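Local coordinates for protein ribosome-associated factor Y (Coxiella burnetii, PDB 3TQM) that probably binds ribosomes as a hibernation factor of the short HPF subfamily, associating with 100S dimers and so helping to regulate translation, at residues 73-76 / 77-81. Numbering follows the deposited sequence.
Sequences TVDL and LMHKL
Asp75 and His79 meet one helical turn apart on the outer side of helix 70-89. The imidazole donates from NE2 to Asp75 OD2 over 3.3 Å. This hydrogen bond is weak, being long and bent, with an N-H...O angle of 131°. The carboxylate and ring planes are turned 49° apart. Two torsions bring the groups together. Asp75 has CG anti to its own nitrogen and beside the carbonyl carbon (chi1 -154°), with OD2 the oxygen nearer His79. His79 has CG anti to its carbonyl carbon, which swings the ring back towards Asp75. Its CD2 then lies 3.1 Å from the backbone O of Asp75, which sits oblique to the ring. The other carboxylate oxygen, OD1, forms a salt bridge with Lys23 of helix 14-24. Asp75 thus links the two helices. Lys23 offsets its charge, so any effect on the ionisation of His79 is probably small.

The buried side is largely apolar. Thr73 is the polar exception, and its OG1 hydrogen-bonds to Ser67 OG, among others. Met78 is present as selenomethionine. Its CG sits 3.2 Å from Val74 O and 4.4 Å from Val74 CG1, the latter a loose contact. Both residues face helix 14-24: Val74 touches Leu16, Leu19 and Thr20, and Met78 touches Leu24. Leu77 reaches Val50, Ala52 and Ala63 of the sheet. Lys80 NZ bonds to Gln64 O of strand 59-65.

Three i to i+4 backbone bonds are clear. Leu77 N reaches Thr73 O at 2.9 Å. Met78 N bonds to Val74 O, and Lys80 N to Leu76 O. This is an amphipathic alpha-helix with an i, i+4 Asp-His pair, laid on the four-stranded mixed sheet of the HPF/YfiA alpha/beta fold.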
ATOM      1  N   THR A  73     -10.163   0.455  -2.055  1.00 28.44           N
ATOM      2  CA  THR A  73      -9.117  -0.556  -2.164  1.00 24.92           C
ATOM      3  C   THR A  73      -7.892  -0.179  -1.338  1.00 24.29           C
ATOM      4  O   THR A  73      -7.329  -1.014  -0.631  1.00 21.08           O
ATOM      5  CB  THR A  73      -8.681  -0.770  -3.626  1.00 22.69           C
ATOM      6  OG1 THR A  73      -9.821  -1.118  -4.420  1.00 20.81           O
ATOM      7  CG2 THR A  73      -7.646  -1.880  -3.709  1.00 22.22           C
ATOM      8  N   VAL A  74      -7.478   1.081  -1.440  1.00 27.20           N
ATOM      9  CA  VAL A  74      -6.349   1.581  -0.663  1.00 26.62           C
ATOM     10  C   VAL A  74      -6.576   1.305   0.814  1.00 25.85           C
ATOM     11  O   VAL A  74      -5.702   0.782   1.505  1.00 25.24           O
ATOM     12  CB  VAL A  74      -6.143   3.090  -0.866  1.00 26.88           C
ATOM     13  CG1 VAL A  74      -5.200   3.645   0.191  1.00 29.19           C
ATOM     14  CG2 VAL A  74      -5.612   3.370  -2.268  1.00 26.97           C
ATOM     15  N   ASP A  75      -7.767   1.653   1.286  1.00 27.87           N
ATOM     16  CA  ASP A  75      -8.141   1.444   2.677  1.00 30.12           C
ATOM     17  C   ASP A  75      -7.971  -0.020   3.065  1.00 23.53           C
ATOM     18  O   ASP A  75      -7.447  -0.328   4.135  1.00 19.33           O
ATOM     19  CB  ASP A  75      -9.588   1.883   2.904  1.00 37.05           C
ATOM     20  CG  ASP A  75      -9.851   2.303   4.335  1.00 45.65           C
ATOM     21  OD1 ASP A  75      -9.855   3.522   4.604  1.00 50.17           O
ATOM     22  OD2 ASP A  75     -10.048   1.417   5.192  1.00 47.90           O
ATOM     23  N   LEU A  76      -8.411  -0.918   2.190  1.00 24.61           N
ATOM     24  CA  LEU A  76      -8.297  -2.353   2.436  1.00 28.01           C
ATOM     25  C   LEU A  76      -6.840  -2.803   2.511  1.00 27.86           C
ATOM     26  O   LEU A  76      -6.470  -3.600   3.374  1.00 26.39           O
ATOM     27  CB  LEU A  76      -9.038  -3.145   1.355  1.00 28.21           C
ATOM     28  CG  LEU A  76     -10.524  -3.448   1.583  1.00 28.88           C
ATOM     29  CD1 LEU A  76     -11.286  -2.206   2.016  1.00 28.99           C
ATOM     30  CD2 LEU A  76     -11.142  -4.057   0.332  1.00 26.82           C
ATOM     31  N   LEU A  77      -6.019  -2.290   1.601  1.00 28.38           N
ATOM     32  CA  LEU A  77      -4.611  -2.665   1.540  1.00 26.19           C
ATOM     33  C   LEU A  77      -3.869  -2.254   2.809  1.00 27.93           C
ATOM     34  O   LEU A  77      -2.929  -2.929   3.232  1.00 29.47           O
ATOM     35  CB  LEU A  77      -3.938  -2.046   0.315  1.00 22.00           C
ATOM     36  CG  LEU A  77      -2.470  -2.418   0.098  1.00 21.42           C
ATOM     37  CD1 LEU A  77      -2.305  -3.927  -0.004  1.00 18.07           C
ATOM     38  CD2 LEU A  77      -1.917  -1.734  -1.141  1.00 22.58           C
HETATM   39  N   MSE A  78      -4.292  -1.146   3.410  1.00 25.18           N
HETATM   40  CA  MSE A  78      -3.681  -0.678   4.649  1.00 22.18           C
HETATM   41  C   MSE A  78      -3.881  -1.688   5.777  1.00 20.86           C
HETATM   42  O   MSE A  78      -2.962  -1.956   6.548  1.00 19.57           O
HETATM   43  CB  MSE A  78      -4.240   0.687   5.054  1.00 21.26           C
HETATM   44  CG  MSE A  78      -4.006   1.802   4.045  1.00 21.08           C
HETATM   45 SE   MSE A  78      -2.120   2.127   3.642  1.00 34.72          SE
HETATM   46  CE  MSE A  78      -1.984   1.124   1.977  1.00 27.57           C
ATOM     47  N   HIS A  79      -5.085  -2.247   5.869  1.00 21.91           N
ATOM     48  CA  HIS A  79      -5.389  -3.249   6.889  1.00 21.11           C
ATOM     49  C   HIS A  79      -4.543  -4.500   6.699  1.00 19.64           C
ATOM     50  O   HIS A  79      -4.066  -5.089   7.665  1.00 23.98           O
ATOM     51  CB  HIS A  79      -6.873  -3.622   6.875  1.00 21.50           C
ATOM     52  CG  HIS A  79      -7.784  -2.505   7.276  1.00 22.60           C
ATOM     53  ND1 HIS A  79      -7.877  -2.050   8.574  1.00 22.81           N
ATOM     54  CD2 HIS A  79      -8.651  -1.759   6.552  1.00 22.58           C
ATOM     55  CE1 HIS A  79      -8.758  -1.068   8.631  1.00 24.38           C
ATOM     56  NE2 HIS A  79      -9.243  -0.871   7.418  1.00 22.81           N
ATOM     57  N   LYS A  80      -4.368  -4.909   5.447  1.00 18.43           N
ATOM     58  CA  LYS A  80      -3.526  -6.058   5.141  1.00 18.71           C
ATOM     59  C   LYS A  80      -2.069  -5.771   5.495  1.00 15.31           C
ATOM     60  O   LYS A  80      -1.361  -6.646   5.998  1.00 14.33           O
ATOM     61  CB  LYS A  80      -3.649  -6.446   3.664  1.00 19.59           C
ATOM     62  CG  LYS A  80      -4.984  -7.081   3.307  1.00 22.95           C
ATOM     63  CD  LYS A  80      -4.966  -7.681   1.907  1.00 26.20           C
ATOM     64  CE  LYS A  80      -6.208  -8.522   1.661  1.00 28.50           C
ATOM     65  NZ  LYS A  80      -6.175  -9.213   0.342  1.00 28.68           N
ATOM     66  N   LEU A  81      -1.624  -4.545   5.233  1.00 13.32           N
ATOM     67  CA  LEU A  81      -0.271  -4.138   5.585  1.00 14.98           C
ATOM     68  C   LEU A  81      -0.063  -4.162   7.097  1.00 20.29           C
ATOM     69  O   LEU A  81       0.914  -4.730   7.586  1.00 23.63           O
ATOM     70  CB  LEU A  81       0.044  -2.745   5.037  1.00 12.02           C
ATOM     71  CG  LEU A  81       0.331  -2.610   3.545  1.00 14.06           C
ATOM     72  CD1 LEU A  81       0.847  -1.213   3.238  1.00 15.90           C
ATOM     73  CD2 LEU A  81       1.337  -3.657   3.095  1.00 13.88           C
TER